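Local coordinates for protein short-chain dehydrogenase/reductase SDR (Vibrio parahaemolyticus, PDB 3GUY) that probably catalyses an NAD(P)-dependent oxidation or reduction, as other Rossmann-fold short-chain dehydrogenases/reductases do, on a substrate not yet established, at residues 52-55 and 60-63; 64-69 and 111-116; 76-81 and 104-109. The protein carries 2 engineered substitutions. All coordinates share one frame; numbering follows the deposited sequence.

Contact 1 of 3, residues 52-55 and 60-63; sequences RARD and QEVE. Engineered in segment 52-55: Arg-54 (natural residue Cys).
Three groups converge on Glu-61 OE1. The backbone N of Asp-55 donates to it at 3.0 Å along an almost straight line (177°), coming from above the carboxylate plane. A water donates to the same OE1 at 2.7 Å and also makes a weak bond to Ala-53 O. The third is the charge of Arg-54, an engineered residue that replaces a cysteine: its NH1 lies 3.7 Å from OE1 in a long salt bridge, and since OE1 sits over the guanidinium face, the attraction is purely electrostatic. Over the other face of that guanidinium lies the guanidinium of Arg-52, its CZ 3.6 Å above the plane.

The Arg-54 chain bends at chi2 (-97°) and again at chi3, which folds the head group back toward Ala-53 and against the backbone of Glu-61. NE then reaches Ala-53 O at 3.1 Å, in the guanidinium plane, while NH2 gives a 2.8 Å hydrogen bond to a lone pair of Glu-61 O, in the carbonyl plane. NH2 also bonds Gln-64 OE1, one turn further along the helix. Glu-61 CB lies 3.5 Å from Arg-54 NH2, adding packing beside the polar bonds. Asp-55 turns its carboxylate elsewhere, OD1 accepting from Ala-57 N in an Asx turn. In this engineered form these bonds join the residues just after edge strand 51-53 to the first turn of helix 59-67, although the Asp-55 N to Glu-61 OE1 bond does not depend on the substituted side chain; the join is the tight beta-to-alpha connection that opens a beta-alpha-beta crossover of the Rossmann fold.

Contact 2 of 3, residues 64-69 and 111-116; sequences QLFEQL and LRELVK
Phe-66 of helix 59-67 packs against Glu-113 and Leu-114 of helix 93-118, two neighbouring helices on one side of the parallel Rossmann sheet. The first carries the chain from strand 51-53 to strand 75-78 and the second from there to strand 124-128, so the contact joins two successive beta-alpha-beta crossovers. The two backbones are nearest at Phe-66 and Glu-113, their CA atoms 7.8 Å apart.

The CB of Phe-66 leaves its helix toward the partner, and with chi1 at -70° CG stands anti to the carbonyl carbon, which drives the ring into the groove between the helices. Along one side of the ring, CD2 comes to 3.7 Å from Glu-113 CG. Along the other, CD1 only approaches the methyl CD2 of Leu-114, but CE1 lies 3.6 Å from that methyl, and CZ, at the tip, reaches it at 3.6 Å too. Both partners come in obliquely. Leu-65 CG of the same helix lies above one ring face, offset toward its rim.

Glu-113 contributes its aliphatic part here. Its chain is bent at chi2 (69°), which swings the carboxylate past the phenyl group with the two planes only 15° apart. OE2 then forms a salt bridge with Arg-117 NE, while Arg-117 NH2 pairs with Glu-67 OE1, so one arginine sits between carboxylates of both helices and probably eases the repulsion of like charges. Helix 93-118 also meets a second subunit, where Lys-116 NZ donates a hydrogen bond to Gln-89 O of that subunit.

Contact 3 of 3, residues 76-81 and 104-109; sequences VVHSAG and LSSAIN
Strand 75-78 and the loop that follows it come nearest to helix 93-118 at two places, with CA atoms 7.5 Å apart for His-78 and Ala-107 and 7.4 Å for Ala-80 and Ser-106, the two chains advancing in opposite directions. The gap is filled mainly by the imidazole of His-78. Its CG is anti to the backbone N (chi1 -179°), and this extends the ring straight out from the sheet to the helix, NE2 foremost. There NE2 meets Ser-106 OG at 3.6 Å, the hydroxyl lying at the ring edge and in its plane, and it lies equally close, at 3.6 Å, to Ala-107 CA, which approaches obliquely. Ala-107 CB is a little further from NE2, at 4.0 Å.

The approach of Ser-106 OG to the ring is packing at this distance; the hydroxyl, which chi1 of 76° places between the backbone N and the carbonyl carbon, has its hydrogen bond with Asn-102 O, one turn earlier.

His-78 to Gly-81, His-Ser-Ala-Gly, occupy the place of the Asn-Asn-Ala-Gly motif that classical short-chain dehydrogenases carry at the end of this Rossmann strand, beside the probable cofactor cleft. The turn is clipped to the adjacent strand 4-7 by Ser-79 OG, which bonds Thr-7 O, and His-78 ND1 makes a weak hydrogen bond to Thr-7 OG1. On the helix, Leu-104 and Ile-108 direct their side chains away from the strand and pack on Leu-104 and Ile-96 of a second subunit. The methyl CB of Ala-80 points toward the helix and stops 4.4 Å from Ser-106 OG.

How the contacts relate
Contacts 1 and 2 lie on the same side of the chain's centre, both centred about 15 Å from it; contact 3 lies nearer, at about 6 Å. Contact 1 is the surface one, polar throughout, with charged groups, backbone bonds and a water at the sheet's edge; contacts 2 and 3 are buried and rest on van der Waals packing. Helix 59-67 serves contacts 1 and 2, and helix 93-118 serves contacts 2 and 3, so the helices form a chain from the edge strand to the centre. Contact 3 joins helix to strand and is nested inside the loop that contact 2 closes. Contacts 2 and 3 also touch directly, Leu-114 CD2 lying 3.8 Å from Val-76 CG2.

Contact 1 of 3, residues 52-55 and 60-63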
loop_
_atom_site.group_PDB
_atom_site.type_symbol
_atom_site.label_atom_id
_atom_site.label_comp_id
_atom_site.label_asym_id
_atom_site.label_seq_id
_atom_site.Cartn_x
_atom_site.Cartn_y
_atom_site.Cartn_z
ATOM N N ARG D 52 5.990 5.076 -36.166
ATOM C CA ARG D 52 7.020 6.105 -36.152
ATOM C C ARG D 52 7.980 5.847 -35.006
ATOM O O ARG D 52 7.547 5.682 -33.867
ATOM C CB ARG D 52 6.371 7.454 -35.973
ATOM C CG ARG D 52 7.282 8.602 -36.256
ATOM C CD ARG D 52 6.533 9.862 -36.142
ATOM N NE ARG D 52 7.379 11.025 -36.391
ATOM C CZ ARG D 52 7.010 12.279 -36.160
ATOM N NH1 ARG D 52 5.821 12.564 -35.640
ATOM N NH2 ARG D 52 7.853 13.262 -36.428
ATOM N N ALA D 53 9.265 5.784 -35.321
ATOM C CA ALA D 53 10.311 5.672 -34.309
ATOM C C ALA D 53 10.342 6.939 -33.503
ATOM O O ALA D 53 10.431 8.030 -34.082
ATOM C CB ALA D 53 11.671 5.448 -34.978
ATOM N N ARG D 54 10.281 6.823 -32.167
ATOM C CA ARG D 54 10.363 7.975 -31.289
ATOM C C ARG D 54 11.132 7.623 -30.015
ATOM O O ARG D 54 11.087 6.484 -29.557
ATOM C CB ARG D 54 8.977 8.456 -30.868
ATOM C CG ARG D 54 7.952 8.732 -31.970
ATOM C CD ARG D 54 7.861 10.163 -32.348
ATOM N NE ARG D 54 9.016 10.572 -33.133
ATOM C CZ ARG D 54 9.356 11.838 -33.387
ATOM N NH1 ARG D 54 10.411 12.083 -34.134
ATOM N NH2 ARG D 54 8.655 12.853 -32.904
ATOM N N ASP D 55 11.862 8.607 -29.493
ATOM C CA ASP D 55 12.414 8.564 -28.142
ATOM C C ASP D 55 11.426 9.275 -27.226
ATOM O O ASP D 55 11.369 10.495 -27.197
ATOM C CB ASP D 55 13.791 9.269 -28.087
ATOM C CG ASP D 55 14.431 9.232 -26.682
ATOM O OD1 ASP D 55 13.834 8.650 -25.725
ATOM O OD2 ASP D 55 15.539 9.816 -26.536
ATOM N N GLN D 60 9.661 16.860 -26.854
ATOM C CA GLN D 60 9.447 17.352 -28.241
ATOM C C GLN D 60 9.030 16.198 -29.178
ATOM O O GLN D 60 8.101 16.331 -29.982
ATOM C CB GLN D 60 10.698 18.056 -28.773
ATOM C CG GLN D 60 11.122 19.292 -27.939
ATOM C CD GLN D 60 12.082 19.001 -26.770
ATOM O OE1 GLN D 60 12.133 17.891 -26.209
ATOM N NE2 GLN D 60 12.849 20.029 -26.388
ATOM N N GLU D 61 9.707 15.063 -29.071
ATOM C CA GLU D 61 9.359 13.946 -29.930
ATOM C C GLU D 61 7.947 13.398 -29.606
ATOM O O GLU D 61 7.205 13.005 -30.525
ATOM C CB GLU D 61 10.440 12.856 -29.911
ATOM C CG GLU D 61 11.770 13.310 -30.566
ATOM C CD GLU D 61 12.748 12.159 -30.895
ATOM O OE1 GLU D 61 12.318 11.017 -31.203
ATOM O OE2 GLU D 61 13.975 12.417 -30.877
ATOM N N VAL D 62 7.556 13.414 -28.333
ATOM C CA VAL D 62 6.219 12.951 -27.929
ATOM C C VAL D 62 5.105 13.909 -28.406
ATOM O O VAL D 62 4.038 13.481 -28.844
ATOM C CB VAL D 62 6.158 12.710 -26.398
ATOM C CG1 VAL D 62 4.747 12.508 -25.923
ATOM C CG2 VAL D 62 7.040 11.507 -26.056
ATOM N N GLU D 63 5.379 15.201 -28.347
ATOM C CA GLU D 63 4.449 16.209 -28.827
ATOM C C GLU D 63 4.268 16.053 -30.351
ATOM O O GLU D 63 3.158 16.116 -30.839
ATOM C CB GLU D 63 4.948 17.599 -28.383
ATOM C CG GLU D 63 4.368 18.834 -29.063
ATOM C CD GLU D 63 5.472 19.895 -29.219
ATOM O OE1 GLU D 63 5.844 20.518 -28.196
ATOM O OE2 GLU D 63 6.008 20.046 -30.346
HETATM O O HOH W 1 13.393 9.253 -32.997
#

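Contact 2 of 3, residues 64-69 and 111-116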
loop_
_atom_site.group_PDB
_atom_site.type_symbol
_atom_site.label_atom_id
_atom_site.label_comp_id
_atom_site.label_asym_id
_atom_site.label_seq_id
_atom_site.Cartn_x
_atom_site.Cartn_y
_atom_site.Cartn_z
ATOM N N GLN D 64 5.344 15.782 -31.083
ATOM C CA GLN D 64 5.231 15.535 -32.542
ATOM C C GLN D 64 4.531 14.226 -32.888
ATOM O O GLN D 64 3.892 14.125 -33.931
ATOM C CB GLN D 64 6.594 15.494 -33.195
ATOM C CG GLN D 64 7.291 16.849 -33.259
ATOM C CD GLN D 64 8.795 16.699 -33.245
ATOM O OE1 GLN D 64 9.345 15.732 -33.799
ATOM N NE2 GLN D 64 9.476 17.640 -32.576
ATOM N N LEU D 65 4.691 13.214 -32.032
ATOM C CA LEU D 65 4.061 11.919 -32.255
ATOM C C LEU D 65 2.557 12.138 -32.361
ATOM O O LEU D 65 1.949 11.726 -33.321
ATOM C CB LEU D 65 4.438 10.883 -31.145
ATOM C CG LEU D 65 3.641 9.555 -30.997
ATOM C CD1 LEU D 65 3.842 8.560 -32.168
ATOM C CD2 LEU D 65 3.996 8.866 -29.660
ATOM N N PHE D 66 1.969 12.833 -31.406
ATOM C CA PHE D 66 0.530 12.976 -31.399
ATOM C C PHE D 66 0.011 14.020 -32.373
ATOM O O PHE D 66 -1.117 13.889 -32.848
ATOM C CB PHE D 66 0.011 13.201 -29.991
ATOM C CG PHE D 66 0.138 11.979 -29.144
ATOM C CD1 PHE D 66 -0.740 10.927 -29.300
ATOM C CD2 PHE D 66 1.198 11.835 -28.273
ATOM C CE1 PHE D 66 -0.584 9.771 -28.559
ATOM C CE2 PHE D 66 1.347 10.689 -27.528
ATOM C CZ PHE D 66 0.459 9.658 -27.681
ATOM N N GLU D 67 0.831 15.025 -32.670
ATOM C CA GLU D 67 0.439 16.079 -33.603
ATOM C C GLU D 67 0.168 15.482 -34.990
ATOM O O GLU D 67 -0.773 15.865 -35.666
ATOM C CB GLU D 67 1.545 17.133 -33.712
ATOM C CG GLU D 67 1.151 18.376 -34.509
ATOM C CD GLU D 67 0.061 19.203 -33.831
ATOM O OE1 GLU D 67 0.096 19.344 -32.590
ATOM O OE2 GLU D 67 -0.825 19.724 -34.550
ATOM N N GLN D 68 0.985 14.523 -35.390
ATOM C CA GLN D 68 0.933 13.996 -36.749
ATOM C C GLN D 68 -0.120 12.907 -36.942
ATOM O O GLN D 68 -0.247 12.390 -38.026
ATOM C CB GLN D 68 2.329 13.482 -37.159
ATOM C CG GLN D 68 3.388 14.589 -37.248
ATOM C CD GLN D 68 3.044 15.622 -38.317
ATOM O OE1 GLN D 68 2.967 16.834 -38.050
ATOM N NE2 GLN D 68 2.789 15.139 -39.527
ATOM N N LEU D 69 -0.871 12.549 -35.905
ATOM C CA LEU D 69 -1.903 11.539 -36.057
ATOM C C LEU D 69 -3.045 12.149 -36.835
ATOM O O LEU D 69 -3.275 13.355 -36.739
ATOM C CB LEU D 69 -2.411 11.048 -34.695
ATOM C CG LEU D 69 -1.477 10.144 -33.895
ATOM C CD1 LEU D 69 -2.143 9.786 -32.579
ATOM C CD2 LEU D 69 -1.120 8.906 -34.700
ATOM N N LEU D 111 1.741 10.396 -20.908
ATOM C CA LEU D 111 0.522 10.753 -20.177
ATOM C C LEU D 111 0.200 12.258 -20.149
ATOM O O LEU D 111 -0.982 12.669 -20.206
ATOM C CB LEU D 111 0.541 10.208 -18.720
ATOM C CG LEU D 111 -0.756 10.389 -17.940
ATOM C CD1 LEU D 111 -1.926 9.668 -18.735
ATOM C CD2 LEU D 111 -0.633 9.865 -16.456
ATOM N N ARG D 112 1.214 13.093 -20.008
ATOM C CA ARG D 112 0.967 14.522 -20.004
ATOM C C ARG D 112 0.405 14.985 -21.371
ATOM O O ARG D 112 -0.493 15.827 -21.427
ATOM C CB ARG D 112 2.249 15.281 -19.701
ATOM C CG ARG D 112 2.146 16.767 -19.842
ATOM C CD ARG D 112 3.437 17.437 -19.420
ATOM N NE ARG D 112 3.334 18.870 -19.701
ATOM C CZ ARG D 112 3.586 19.427 -20.884
ATOM N NH1 ARG D 112 4.058 18.709 -21.904
ATOM N NH2 ARG D 112 3.433 20.736 -21.016
ATOM N N GLU D 113 0.981 14.464 -22.446
ATOM C CA GLU D 113 0.538 14.842 -23.781
ATOM C C GLU D 113 -0.892 14.347 -24.040
ATOM O O GLU D 113 -1.740 15.094 -24.609
ATOM C CB GLU D 113 1.503 14.314 -24.812
ATOM C CG GLU D 113 1.303 14.933 -26.196
ATOM C CD GLU D 113 1.695 16.408 -26.253
ATOM O OE1 GLU D 113 2.537 16.852 -25.428
ATOM O OE2 GLU D 113 1.182 17.119 -27.145
ATOM N N LEU D 114 -1.192 13.125 -23.570
ATOM C CA LEU D 114 -2.566 12.616 -23.606
ATOM C C LEU D 114 -3.571 13.474 -22.852
ATOM O O LEU D 114 -4.676 13.740 -23.383
ATOM C CB LEU D 114 -2.632 11.140 -23.164
ATOM C CG LEU D 114 -1.862 10.195 -24.081
ATOM C CD1 LEU D 114 -1.885 8.772 -23.458
ATOM C CD2 LEU D 114 -2.434 10.213 -25.540
ATOM N N VAL D 115 -3.214 13.957 -21.651
ATOM C CA VAL D 115 -4.152 14.744 -20.854
ATOM C C VAL D 115 -4.342 16.134 -21.431
ATOM O O VAL D 115 -5.437 16.680 -21.404
ATOM C CB VAL D 115 -3.732 14.838 -19.367
ATOM C CG1 VAL D 115 -4.662 15.710 -18.593
ATOM C CG2 VAL D 115 -3.712 13.407 -18.718
ATOM N N LYS D 116 -3.258 16.698 -21.930
ATOM C CA LYS D 116 -3.255 18.000 -22.617
ATOM C C LYS D 116 -4.250 17.967 -23.786
ATOM O O LYS D 116 -5.113 18.817 -23.865
ATOM C CB LYS D 116 -1.839 18.325 -23.137
ATOM C CG LYS D 116 -1.621 19.790 -23.466
ATOM C CD LYS D 116 -0.127 20.118 -23.718
ATOM C CE LYS D 116 0.123 21.626 -23.764
ATOM N NZ LYS D 116 0.346 22.142 -22.364
#

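Contact 3 of 3, residues 76-81 and 104-109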
loop_
_atom_site.group_PDB
_atom_site.type_symbol
_atom_site.label_atom_id
_atom_site.label_comp_id
_atom_site.label_asym_id
_atom_site.label_seq_id
_atom_site.Cartn_x
_atom_site.Cartn_y
_atom_site.Cartn_z
ATOM N N VAL D 76 -5.002 4.316 -26.130
ATOM C CA VAL D 76 -3.572 4.442 -26.137
ATOM C C VAL D 76 -2.999 3.472 -25.101
ATOM O O VAL D 76 -3.376 3.483 -23.923
ATOM C CB VAL D 76 -3.095 5.873 -25.847
ATOM C CG1 VAL D 76 -1.599 5.877 -25.900
ATOM C CG2 VAL D 76 -3.740 6.900 -26.840
ATOM N N VAL D 77 -2.133 2.603 -25.557
ATOM C CA VAL D 77 -1.552 1.632 -24.695
ATOM C C VAL D 77 -0.094 2.011 -24.526
ATOM O O VAL D 77 0.683 1.983 -25.485
ATOM C CB VAL D 77 -1.669 0.230 -25.237
ATOM C CG1 VAL D 77 -0.906 -0.745 -24.337
ATOM C CG2 VAL D 77 -3.154 -0.150 -25.368
ATOM N N HIS D 78 0.294 2.334 -23.307
ATOM C CA HIS D 78 1.695 2.651 -23.069
ATOM C C HIS D 78 2.387 1.431 -22.485
ATOM O O HIS D 78 2.120 1.063 -21.345
ATOM C CB HIS D 78 1.818 3.880 -22.148
ATOM C CG HIS D 78 3.232 4.297 -21.863
ATOM N ND1 HIS D 78 4.088 4.738 -22.843
ATOM C CD2 HIS D 78 3.961 4.272 -20.717
ATOM C CE1 HIS D 78 5.275 5.013 -22.314
ATOM N NE2 HIS D 78 5.230 4.727 -21.024
ATOM N N SER D 79 3.248 0.806 -23.277
ATOM C CA SER D 79 4.022 -0.365 -22.869
ATOM C C SER D 79 5.549 -0.207 -22.972
ATOM O O SER D 79 6.289 -1.185 -22.760
ATOM C CB SER D 79 3.562 -1.625 -23.618
ATOM O OG SER D 79 4.185 -1.787 -24.905
ATOM N N ALA D 80 6.025 1.003 -23.261
ATOM C CA ALA D 80 7.449 1.324 -23.260
ATOM C C ALA D 80 8.129 1.239 -21.868
ATOM O O ALA D 80 7.585 1.682 -20.864
ATOM C CB ALA D 80 7.649 2.753 -23.830
ATOM N N GLY D 81 9.342 0.724 -21.825
ATOM C CA GLY D 81 10.056 0.601 -20.569
ATOM C C GLY D 81 11.223 -0.295 -20.739
ATOM O O GLY D 81 11.440 -0.852 -21.831
ATOM N N LEU D 104 10.206 6.346 -16.454
ATOM C CA LEU D 104 9.504 7.439 -15.798
ATOM C C LEU D 104 9.304 8.627 -16.744
ATOM O O LEU D 104 8.209 9.161 -16.846
ATOM C CB LEU D 104 10.246 7.878 -14.507
ATOM C CG LEU D 104 9.601 9.032 -13.700
ATOM C CD1 LEU D 104 8.107 8.771 -13.441
ATOM C CD2 LEU D 104 10.435 9.301 -12.351
ATOM N N SER D 105 10.363 9.065 -17.403
ATOM C CA SER D 105 10.251 10.227 -18.277
ATOM C C SER D 105 9.262 9.897 -19.405
ATOM O O SER D 105 8.381 10.703 -19.740
ATOM C CB SER D 105 11.618 10.608 -18.852
ATOM O OG SER D 105 12.454 11.063 -17.808
ATOM N N SER D 106 9.399 8.696 -19.954
ATOM C CA SER D 106 8.594 8.280 -21.102
ATOM C C SER D 106 7.136 8.273 -20.704
ATOM O O SER D 106 6.301 8.803 -21.428
ATOM C CB SER D 106 9.034 6.922 -21.629
ATOM O OG SER D 106 8.605 5.827 -20.806
ATOM N N ALA D 107 6.850 7.717 -19.516
ATOM C CA ALA D 107 5.522 7.684 -18.963
ATOM C C ALA D 107 4.950 9.077 -18.705
ATOM O O ALA D 107 3.811 9.314 -19.045
ATOM C CB ALA D 107 5.451 6.825 -17.675
ATOM N N ILE D 108 5.734 9.986 -18.141
ATOM C CA ILE D 108 5.259 11.347 -17.828
ATOM C C ILE D 108 4.951 12.114 -19.140
ATOM O O ILE D 108 3.930 12.765 -19.267
ATOM C CB ILE D 108 6.324 12.159 -17.017
ATOM C CG1 ILE D 108 6.380 11.698 -15.565
ATOM C CG2 ILE D 108 5.975 13.641 -17.052
ATOM C CD1 ILE D 108 7.643 12.239 -14.808
ATOM N N ASN D 109 5.855 12.016 -20.100
ATOM C CA ASN D 109 5.702 12.727 -21.401
ATOM C C ASN D 109 4.497 12.217 -22.173
ATOM O O ASN D 109 3.691 13.009 -22.621
ATOM C CB ASN D 109 6.930 12.548 -22.259
ATOM C CG ASN D 109 8.085 13.361 -21.781
ATOM O OD1 ASN D 109 7.916 14.407 -21.182
ATOM N ND2 ASN D 109 9.278 12.879 -22.043
#